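Local atomic coordinates of sulfite dehydrogenase (Paracoccus pantotrophus, PDB entry 2XTS), a protein that oxidises protein-bound sulfane sulfur in the Sox pathway as the molybdenum-cofactor subunit of SoxCD, its active centre probably working like that of sulfite oxidases. Residues 284-290 against 325-331; 337-343 against 373-379; 166-171 against 182-188. One frame throughout, in Å; residues are numbered along the deposited sequence.

In the fold
Contacts 1 and 2 belong to one antiparallel sheet in the dimerisation domain, while contact 3 sits in the molybdopterin-binding domain, its centre about 38 and 41 Å from theirs. The first two touch: CZ of Phe-327 lies 3.6 Å from CB of Ser-342, and Met-338 reaches Ile-331, so their apolar faces share one core. All three are mostly buried. Contact 1 has no exposed residue and adds a buried arginine on the face where its neighbours Val-285, Ser-287, His-328 and Asp-330 meet a second subunit; contact 2 has exposed Glu-337 at one end, uses waters at the other, and adjoins the cytochrome. Contact 3 differs in kind, since its hairpin runs into a helix and relies mainly on apolar and aromatic packing.

Contact 1. Residues 284-290 against 325-331; sequences LVISGLA and TRFHLDI
Phe-327 fills the hollow that Gly-288 leaves on the neighbouring strand. Its ring lies flat over the glycine: CA of Gly-288 is 3.8 Å from the ring centroid of Phe-327 and 23° off the ring normal, a CH-pi contact. A beta carbon on Gly-288 would fall only 2.5 Å from CZ of Phe-327, so the ring occupies the space a side chain would need. The first torsion explains the fit: CG of Phe-327 stands between its own backbone N and carbonyl carbon (chi1 67°), which folds the ring back across the other strand. On the same face CB of Leu-284 and CG1 of Ile-331 run alongside each other 4.0 Å apart, and CD1 of Ile-286 approaches CG2 of Ile-331.

The opposite face is mixed, with Arg-326, Ser-287, His-328 and Asp-330 beside Val-285 and Leu-289. Arg-326 bends twice and brings NH1 to OG of Ser-287, a 2.9 Å bond with a rather bent N-H angle of 130°. Leu-289 lies over the guanidinium of Arg-326, its CG 3.5 Å above that plane and offset toward the rim. Further along, CG2 of Val-285 meets OD1 of Asp-330 at 3.5 Å, while OD2 of that aspartate is held by Arg-314. Phe-109, Pro-110 and Arg-111 of the second subunit pack on this face, in keeping with the dimerisation family to which the domain belongs.

Paired backbone bonds between Leu-284 and Ile-331, Ile-286 and Leu-329, Gly-288 and Phe-327, and Ala-290 and Thr-325 fix the antiparallel register. Because NE of Arg-326 also bonds to the carbonyl of Gly-63, NH1 to Thr-269, and OG of Ser-287 to Glu-62, the buried guanidinium has several polar partners, and Glu-62, in only a long, weak ion pair with NE, may help a little to balance its charge.

Contact 2. Residues 337-343 against 373-379; sequences EMLLQSR and IQTWWVK
Leu-339 lays its CD2 against the root of Trp-377, 3.9 Å from CB of that tryptophan, the two side chains meeting obliquely. CG of Trp-377 is anti to its backbone N (chi1 -180°), which turns the pyrrole edge of the indole toward Glu-337. NE1 of Trp-377 donates to OE1 of Glu-337 over 2.9 Å at an N-H angle of 158°. The acceptor lies in the indole plane, whereas the donor approaches from above the carboxylate plane, the two planes being 66° apart. One face of the same ring carries the aliphatic part of Lys-379, whose amine is salt-bridged to Glu-385.

On the reverse face, CD1 of Leu-340 presses on CG2 of Val-378 at 3.7 Å, and CE of Met-338 touches the other methyl of that valine, CG1. This is the antiparallel pairing of strands 338-346 and 375-378 in the E-set, immunoglobulin-like dimerisation domain, with two-way backbone bonds joining Met-338 to Val-378 and Leu-340 to Trp-376. Where the strands meet the cytochrome chain, Leu-339 packs on its Val-172 and Trp-377 on its Ile-174.

Gln-341 lies alongside Thr-375, and its NE2 donates to OG1 of Thr-375 in a nearly straight bond of 2.9 Å, with the hydroxyl near the amide plane. Water 1 donates to O of Leu-340, which also accepts from N of Trp-376, and to O of Gln-374; further along, water 2 bridges the segments, donating to O of Ser-342 and accepting from N of Gln-374 at 2.9 Å. CG2 of Ile-373 covers CB of Gln-341 at 3.7 Å, and its CD1 brushes the methylenes of Arg-343, whose guanidinium is salt-bridged to Asp-301 and also bonds to the carbonyl of Cys-164 of the cytochrome.

Contact 3. Residues 166-171 against 182-188; sequences GKWLYA and SFPMEKV
Trp-168 brings the six-membered part of its indole up to the 183-184 peptide: CE3 of Trp-168 is 3.4 Å from C of Phe-183. CA of Pro-184 stands above one indole face, offset toward the rim, while CB of Ser-182 approaches CE3 of Trp-168 at 3.8 Å. An alanine at Trp-168 would take away the indole and is likely to open a gap beside Pro-184 and CB of Ser-182, leaving Trp-258 without the ring it meets.

On the other face Leu-169 is the centre of packing. Its CB meets CG2 of Val-188 at 3.8 Å, the side chains crossing at about a right angle, and CE of Met-185 at 4.0 Å. Two bends, at chi2 (54°) and chi3 (51°), curl the methionine so that its methyl comes back under the strand. CD2 of Leu-169 runs alongside Phe-183, whose ring turns its edge to O of Leu-169.

Backbone bonds set this register: Leu-169 and Phe-183 exchange N-H and carbonyl, and N of Met-185 donates to O of Lys-167 over 3.0 Å from above the carbonyl plane. Further out, Leu-153 and Leu-157 back Leu-169 and Val-188, Trp-258 and Trp-260 adjoin the indole, and Glu-242 and N of Val-237 hold OG of Ser-182.

Lys-167 and Trp-168 form a classic beta bulge opposite Tyr-233. Strands 168-173 and 181-184 make a beta hairpin at the edge of the mixed sheet, with Pro-184 at the N-cap of helix 185-191, inside the molybdopterin-binding domain; the side chain of Ala-171 is about 9 Å from the bound pterin cofactor.

Contact 1. Residues 284-290 against 325-331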
# COMPACT_ATOMS: atom_id res chain seq x y z
N LEU A 284 -18.79 -6.19 -19.55
CA LEU A 284 -18.27 -6.94 -18.42
C LEU A 284 -16.77 -6.80 -18.41
O LEU A 284 -16.12 -7.04 -19.43
CB LEU A 284 -18.65 -8.42 -18.57
CG LEU A 284 -18.22 -9.39 -17.47
CD1 LEU A 284 -18.93 -9.11 -16.17
CD2 LEU A 284 -18.46 -10.80 -17.91
N VAL A 285 -16.22 -6.43 -17.25
CA VAL A 285 -14.77 -6.40 -17.06
C VAL A 285 -14.28 -7.76 -16.55
O VAL A 285 -14.76 -8.28 -15.55
CB VAL A 285 -14.38 -5.31 -16.04
CG1 VAL A 285 -12.87 -5.42 -15.71
CG2 VAL A 285 -14.77 -3.90 -16.58
N ILE A 286 -13.36 -8.35 -17.29
CA ILE A 286 -12.58 -9.48 -16.80
C ILE A 286 -11.27 -8.92 -16.26
O ILE A 286 -10.54 -8.26 -16.98
CB ILE A 286 -12.32 -10.56 -17.89
CG1 ILE A 286 -13.68 -11.09 -18.39
CG2 ILE A 286 -11.37 -11.63 -17.35
CD1 ILE A 286 -13.59 -12.10 -19.48
N SER A 287 -11.01 -9.15 -14.97
CA SER A 287 -9.82 -8.63 -14.30
C SER A 287 -9.05 -9.80 -13.70
O SER A 287 -9.67 -10.75 -13.23
CB SER A 287 -10.23 -7.69 -13.18
OG SER A 287 -9.12 -7.12 -12.54
N GLY A 288 -7.72 -9.71 -13.69
CA GLY A 288 -6.98 -10.71 -12.96
C GLY A 288 -5.54 -10.37 -12.74
O GLY A 288 -5.06 -9.28 -13.09
N LEU A 289 -4.86 -11.34 -12.13
CA LEU A 289 -3.46 -11.21 -11.76
C LEU A 289 -2.60 -12.27 -12.46
O LEU A 289 -3.02 -13.40 -12.64
CB LEU A 289 -3.28 -11.41 -10.25
CG LEU A 289 -3.82 -10.27 -9.39
CD1 LEU A 289 -3.98 -10.73 -7.95
CD2 LEU A 289 -2.91 -9.06 -9.54
N ALA A 290 -1.40 -11.87 -12.86
CA ALA A 290 -0.41 -12.79 -13.43
C ALA A 290 0.94 -12.46 -12.79
O ALA A 290 1.18 -11.31 -12.41
CB ALA A 290 -0.33 -12.63 -14.93
N THR A 325 1.12 -8.62 -11.56
CA THR A 325 0.81 -7.87 -12.76
C THR A 325 -0.69 -7.97 -13.01
O THR A 325 -1.24 -9.07 -13.02
CB THR A 325 1.63 -8.46 -13.93
OG1 THR A 325 3.01 -8.50 -13.55
CG2 THR A 325 1.46 -7.65 -15.22
N ARG A 326 -1.33 -6.83 -13.23
CA ARG A 326 -2.77 -6.77 -13.45
C ARG A 326 -3.08 -6.84 -14.91
O ARG A 326 -2.44 -6.17 -15.70
CB ARG A 326 -3.29 -5.46 -12.88
CG ARG A 326 -4.79 -5.22 -13.06
CD ARG A 326 -5.73 -6.24 -12.42
NE ARG A 326 -5.46 -6.39 -10.99
CZ ARG A 326 -6.11 -7.20 -10.17
NH1 ARG A 326 -7.10 -7.97 -10.61
NH2 ARG A 326 -5.75 -7.29 -8.90
N PHE A 327 -4.06 -7.66 -15.29
CA PHE A 327 -4.55 -7.70 -16.67
C PHE A 327 -6.05 -7.51 -16.73
O PHE A 327 -6.77 -7.80 -15.77
CB PHE A 327 -4.17 -9.01 -17.41
CG PHE A 327 -4.84 -10.26 -16.87
CD1 PHE A 327 -6.07 -10.69 -17.36
CD2 PHE A 327 -4.22 -11.02 -15.88
CE1 PHE A 327 -6.67 -11.84 -16.86
CE2 PHE A 327 -4.83 -12.18 -15.38
CZ PHE A 327 -6.03 -12.59 -15.86
N HIS A 328 -6.50 -7.01 -17.87
CA HIS A 328 -7.92 -6.78 -18.12
C HIS A 328 -8.30 -7.19 -19.53
O HIS A 328 -7.52 -7.03 -20.46
CB HIS A 328 -8.31 -5.32 -17.99
CG HIS A 328 -8.17 -4.77 -16.61
ND1 HIS A 328 -9.05 -5.04 -15.58
CD2 HIS A 328 -7.25 -3.93 -16.10
CE1 HIS A 328 -8.64 -4.41 -14.48
NE2 HIS A 328 -7.55 -3.73 -14.78
N LEU A 329 -9.52 -7.68 -19.66
CA LEU A 329 -10.15 -7.88 -20.96
C LEU A 329 -11.60 -7.47 -20.81
O LEU A 329 -12.31 -7.96 -19.93
CB LEU A 329 -10.07 -9.34 -21.45
CG LEU A 329 -10.64 -9.64 -22.84
CD1 LEU A 329 -9.69 -9.13 -23.93
CD2 LEU A 329 -10.96 -11.10 -23.08
N ASP A 330 -12.03 -6.53 -21.64
CA ASP A 330 -13.40 -6.07 -21.63
C ASP A 330 -14.18 -6.82 -22.68
O ASP A 330 -13.77 -6.88 -23.83
CB ASP A 330 -13.41 -4.57 -21.87
CG ASP A 330 -12.65 -3.83 -20.77
OD1 ASP A 330 -13.10 -3.93 -19.61
OD2 ASP A 330 -11.64 -3.13 -21.07
N ILE A 331 -15.30 -7.40 -22.27
CA ILE A 331 -16.18 -8.11 -23.21
C ILE A 331 -17.62 -7.61 -23.14
O ILE A 331 -17.99 -6.85 -22.25
CB ILE A 331 -16.14 -9.66 -23.01
CG1 ILE A 331 -16.85 -10.08 -21.71
CG2 ILE A 331 -14.70 -10.16 -23.05
CD1 ILE A 331 -17.19 -11.59 -21.65

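Contact 2. Residues 337-343 against 373-379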
# COMPACT_ATOMS: atom_id res chain seq x y z
N GLU A 337 -23.41 -19.21 -21.05
CA GLU A 337 -22.44 -19.82 -20.18
C GLU A 337 -21.05 -19.63 -20.75
O GLU A 337 -20.86 -19.63 -21.95
CB GLU A 337 -22.75 -21.31 -20.02
CG GLU A 337 -24.01 -21.62 -19.24
CD GLU A 337 -24.18 -23.11 -18.96
OE1 GLU A 337 -23.20 -23.88 -19.08
OE2 GLU A 337 -25.31 -23.52 -18.65
N MET A 338 -20.05 -19.49 -19.87
CA MET A 338 -18.67 -19.36 -20.29
C MET A 338 -17.79 -20.26 -19.44
O MET A 338 -18.17 -20.60 -18.31
CB MET A 338 -18.16 -17.91 -20.20
CG MET A 338 -18.95 -16.91 -21.02
SD MET A 338 -18.28 -15.25 -20.94
CE MET A 338 -18.71 -14.77 -19.26
N LEU A 339 -16.65 -20.64 -20.00
CA LEU A 339 -15.60 -21.30 -19.26
C LEU A 339 -14.38 -20.40 -19.34
O LEU A 339 -13.61 -20.43 -20.30
CB LEU A 339 -15.32 -22.69 -19.81
CG LEU A 339 -16.41 -23.73 -19.54
CD1 LEU A 339 -16.19 -24.94 -20.45
CD2 LEU A 339 -16.49 -24.13 -18.06
N LEU A 340 -14.20 -19.59 -18.31
CA LEU A 340 -13.15 -18.58 -18.32
C LEU A 340 -11.82 -19.19 -17.90
O LEU A 340 -11.77 -19.92 -16.90
CB LEU A 340 -13.46 -17.43 -17.36
CG LEU A 340 -14.75 -16.65 -17.54
CD1 LEU A 340 -14.87 -15.61 -16.46
CD2 LEU A 340 -14.79 -16.02 -18.93
N GLN A 341 -10.76 -18.84 -18.61
CA GLN A 341 -9.41 -19.22 -18.24
C GLN A 341 -8.45 -18.08 -18.57
O GLN A 341 -8.70 -17.31 -19.51
CB GLN A 341 -8.95 -20.44 -19.03
CG GLN A 341 -9.74 -21.70 -18.80
CD GLN A 341 -9.18 -22.88 -19.55
OE1 GLN A 341 -8.51 -22.73 -20.56
NE2 GLN A 341 -9.45 -24.08 -19.02
N SER A 342 -7.36 -18.00 -17.82
CA SER A 342 -6.27 -17.13 -18.15
C SER A 342 -4.97 -17.93 -18.21
O SER A 342 -4.79 -18.91 -17.47
CB SER A 342 -6.18 -15.97 -17.16
OG SER A 342 -5.97 -16.40 -15.83
N ARG A 343 -4.08 -17.50 -19.08
CA ARG A 343 -2.81 -18.19 -19.33
C ARG A 343 -1.69 -17.16 -19.44
O ARG A 343 -1.66 -16.37 -20.40
CB ARG A 343 -2.91 -19.01 -20.61
CG ARG A 343 -1.69 -19.79 -21.01
CD ARG A 343 -1.99 -20.56 -22.31
NE ARG A 343 -2.14 -19.67 -23.46
CZ ARG A 343 -2.53 -20.05 -24.67
NH1 ARG A 343 -2.87 -21.31 -24.90
NH2 ARG A 343 -2.62 -19.16 -25.66
N ILE A 373 -3.57 -23.70 -14.99
CA ILE A 373 -4.62 -22.80 -15.43
C ILE A 373 -5.90 -23.09 -14.67
O ILE A 373 -6.34 -24.22 -14.58
CB ILE A 373 -4.85 -22.94 -16.96
CG1 ILE A 373 -3.66 -22.38 -17.74
CG2 ILE A 373 -6.14 -22.29 -17.44
CD1 ILE A 373 -3.67 -22.76 -19.23
N GLN A 374 -6.48 -22.03 -14.12
CA GLN A 374 -7.75 -22.07 -13.41
C GLN A 374 -8.91 -21.84 -14.38
O GLN A 374 -8.82 -20.97 -15.26
CB GLN A 374 -7.76 -20.96 -12.35
CG GLN A 374 -9.07 -20.84 -11.58
CD GLN A 374 -9.40 -22.05 -10.73
OE1 GLN A 374 -10.44 -22.71 -10.88
NE2 GLN A 374 -8.51 -22.36 -9.83
N THR A 375 -9.99 -22.59 -14.23
CA THR A 375 -11.19 -22.44 -15.02
C THR A 375 -12.33 -21.98 -14.13
O THR A 375 -12.55 -22.54 -13.04
CB THR A 375 -11.60 -23.76 -15.64
OG1 THR A 375 -10.50 -24.32 -16.37
CG2 THR A 375 -12.80 -23.62 -16.59
N TRP A 376 -13.07 -20.97 -14.58
CA TRP A 376 -14.34 -20.60 -13.95
C TRP A 376 -15.50 -20.92 -14.89
O TRP A 376 -15.51 -20.49 -16.06
CB TRP A 376 -14.45 -19.10 -13.65
CG TRP A 376 -13.39 -18.51 -12.78
CD1 TRP A 376 -12.73 -17.35 -13.05
CD2 TRP A 376 -12.86 -18.99 -11.52
NE1 TRP A 376 -11.84 -17.07 -12.05
CE2 TRP A 376 -11.90 -18.05 -11.10
CE3 TRP A 376 -13.14 -20.08 -10.69
CZ2 TRP A 376 -11.19 -18.21 -9.93
CZ3 TRP A 376 -12.44 -20.23 -9.52
CH2 TRP A 376 -11.48 -19.31 -9.15
N TRP A 377 -16.48 -21.63 -14.36
CA TRP A 377 -17.74 -21.82 -15.07
C TRP A 377 -18.70 -20.70 -14.72
O TRP A 377 -19.16 -20.61 -13.59
CB TRP A 377 -18.33 -23.19 -14.73
CG TRP A 377 -19.63 -23.52 -15.39
CD1 TRP A 377 -20.05 -23.14 -16.62
CD2 TRP A 377 -20.64 -24.38 -14.87
NE1 TRP A 377 -21.28 -23.70 -16.90
CE2 TRP A 377 -21.65 -24.49 -15.85
CE3 TRP A 377 -20.77 -25.10 -13.68
CZ2 TRP A 377 -22.80 -25.25 -15.65
CZ3 TRP A 377 -21.93 -25.86 -13.48
CH2 TRP A 377 -22.92 -25.93 -14.46
N VAL A 378 -18.98 -19.83 -15.69
CA VAL A 378 -19.96 -18.77 -15.54
C VAL A 378 -21.28 -19.30 -16.07
O VAL A 378 -21.39 -19.66 -17.24
CB VAL A 378 -19.56 -17.49 -16.31
CG1 VAL A 378 -20.62 -16.39 -16.15
CG2 VAL A 378 -18.21 -16.97 -15.83
N LYS A 379 -22.27 -19.34 -15.21
CA LYS A 379 -23.59 -19.89 -15.53
C LYS A 379 -24.50 -18.78 -16.04
O LYS A 379 -24.21 -17.60 -15.91
CB LYS A 379 -24.19 -20.61 -14.32
CG LYS A 379 -23.31 -21.78 -13.88
CD LYS A 379 -23.86 -22.58 -12.71
CE LYS A 379 -23.62 -21.89 -11.40
NZ LYS A 379 -24.01 -22.77 -10.27
O HOH W 1 -10.50 -18.93 -14.49
O HOH W 2 -5.10 -19.52 -14.73
O HOH W 3 -8.09 -17.82 -14.28

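Contact 3. Residues 166-171 against 182-188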
# COMPACT_ATOMS: atom_id res chain seq x y z
N GLY A 166 32.39 -20.85 1.81
CA GLY A 166 31.00 -20.59 2.19
C GLY A 166 30.07 -20.53 1.00
O GLY A 166 29.83 -19.46 0.44
N LYS A 167 29.51 -21.69 0.66
CA LYS A 167 28.70 -21.87 -0.55
C LYS A 167 27.18 -21.74 -0.31
O LYS A 167 26.42 -21.56 -1.28
CB LYS A 167 29.00 -23.26 -1.14
CG LYS A 167 30.47 -23.52 -1.57
CD LYS A 167 30.98 -22.48 -2.54
CE LYS A 167 32.34 -22.86 -3.14
NZ LYS A 167 32.28 -24.06 -4.03
N TRP A 168 26.76 -21.86 0.95
CA TRP A 168 25.35 -21.85 1.33
C TRP A 168 25.15 -20.91 2.50
O TRP A 168 26.00 -20.81 3.38
CB TRP A 168 24.88 -23.26 1.72
CG TRP A 168 24.80 -24.24 0.62
CD1 TRP A 168 25.82 -24.99 0.13
CD2 TRP A 168 23.64 -24.58 -0.13
NE1 TRP A 168 25.35 -25.79 -0.88
CE2 TRP A 168 24.01 -25.57 -1.05
CE3 TRP A 168 22.30 -24.17 -0.09
CZ2 TRP A 168 23.10 -26.15 -1.93
CZ3 TRP A 168 21.38 -24.77 -0.97
CH2 TRP A 168 21.79 -25.73 -1.89
N LEU A 169 23.98 -20.26 2.50
CA LEU A 169 23.54 -19.45 3.62
C LEU A 169 22.29 -20.09 4.18
O LEU A 169 21.36 -20.45 3.44
CB LEU A 169 23.25 -18.01 3.17
CG LEU A 169 22.70 -17.03 4.21
CD1 LEU A 169 23.10 -15.61 3.85
CD2 LEU A 169 21.18 -17.13 4.31
N TYR A 170 22.29 -20.24 5.50
CA TYR A 170 21.14 -20.74 6.23
C TYR A 170 20.53 -19.59 7.00
O TYR A 170 21.23 -18.95 7.79
CB TYR A 170 21.59 -21.82 7.18
CG TYR A 170 20.52 -22.42 8.06
CD1 TYR A 170 19.58 -23.33 7.56
CD2 TYR A 170 20.49 -22.13 9.42
CE1 TYR A 170 18.63 -23.91 8.41
CE2 TYR A 170 19.54 -22.66 10.25
CZ TYR A 170 18.63 -23.57 9.76
OH TYR A 170 17.68 -24.12 10.59
N ALA A 171 19.24 -19.33 6.80
CA ALA A 171 18.56 -18.24 7.50
C ALA A 171 17.54 -18.82 8.44
O ALA A 171 16.77 -19.69 8.05
CB ALA A 171 17.87 -17.27 6.54
N SER A 182 17.95 -23.16 3.62
CA SER A 182 19.25 -23.04 2.96
C SER A 182 19.15 -22.39 1.59
O SER A 182 18.27 -22.72 0.78
CB SER A 182 19.84 -24.42 2.78
OG SER A 182 19.95 -25.10 4.01
N PHE A 183 20.07 -21.47 1.30
CA PHE A 183 20.11 -20.74 0.04
C PHE A 183 21.49 -20.91 -0.61
O PHE A 183 22.50 -20.76 0.07
CB PHE A 183 19.98 -19.23 0.30
CG PHE A 183 18.69 -18.78 0.88
CD1 PHE A 183 18.39 -19.00 2.19
CD2 PHE A 183 17.80 -18.05 0.12
CE1 PHE A 183 17.19 -18.54 2.72
CE2 PHE A 183 16.62 -17.56 0.65
CZ PHE A 183 16.30 -17.83 1.94
N PRO A 184 21.54 -21.11 -1.93
CA PRO A 184 22.84 -21.03 -2.58
C PRO A 184 23.36 -19.60 -2.58
O PRO A 184 22.60 -18.66 -2.76
CB PRO A 184 22.55 -21.49 -4.01
CG PRO A 184 21.15 -21.15 -4.22
CD PRO A 184 20.45 -21.26 -2.91
N MET A 185 24.67 -19.44 -2.43
CA MET A 185 25.25 -18.10 -2.32
C MET A 185 24.99 -17.25 -3.56
O MET A 185 24.82 -16.05 -3.45
CB MET A 185 26.77 -18.19 -2.05
CG MET A 185 27.43 -16.93 -1.48
SD MET A 185 26.67 -16.27 0.04
CE MET A 185 26.61 -17.69 1.09
N GLU A 186 24.86 -17.85 -4.73
CA GLU A 186 24.57 -17.07 -5.93
C GLU A 186 23.26 -16.29 -5.84
O GLU A 186 23.17 -15.15 -6.26
CB GLU A 186 24.54 -17.96 -7.18
CG GLU A 186 24.41 -17.18 -8.47
CD GLU A 186 24.36 -18.05 -9.72
OE1 GLU A 186 24.36 -19.30 -9.62
OE2 GLU A 186 24.33 -17.47 -10.82
N LYS A 187 22.24 -16.90 -5.25
CA LYS A 187 20.98 -16.20 -5.08
C LYS A 187 21.09 -15.11 -4.03
O LYS A 187 20.61 -13.99 -4.22
CB LYS A 187 19.86 -17.18 -4.72
CG LYS A 187 18.50 -16.51 -4.41
CD LYS A 187 17.92 -15.78 -5.62
CE LYS A 187 16.50 -15.29 -5.38
NZ LYS A 187 15.99 -14.43 -6.47
N VAL A 188 21.70 -15.45 -2.91
CA VAL A 188 21.93 -14.49 -1.83
C VAL A 188 22.56 -13.21 -2.34
O VAL A 188 22.15 -12.11 -1.98
CB VAL A 188 22.86 -15.12 -0.74
CG1 VAL A 188 23.31 -14.10 0.29
CG2 VAL A 188 22.18 -16.34 -0.06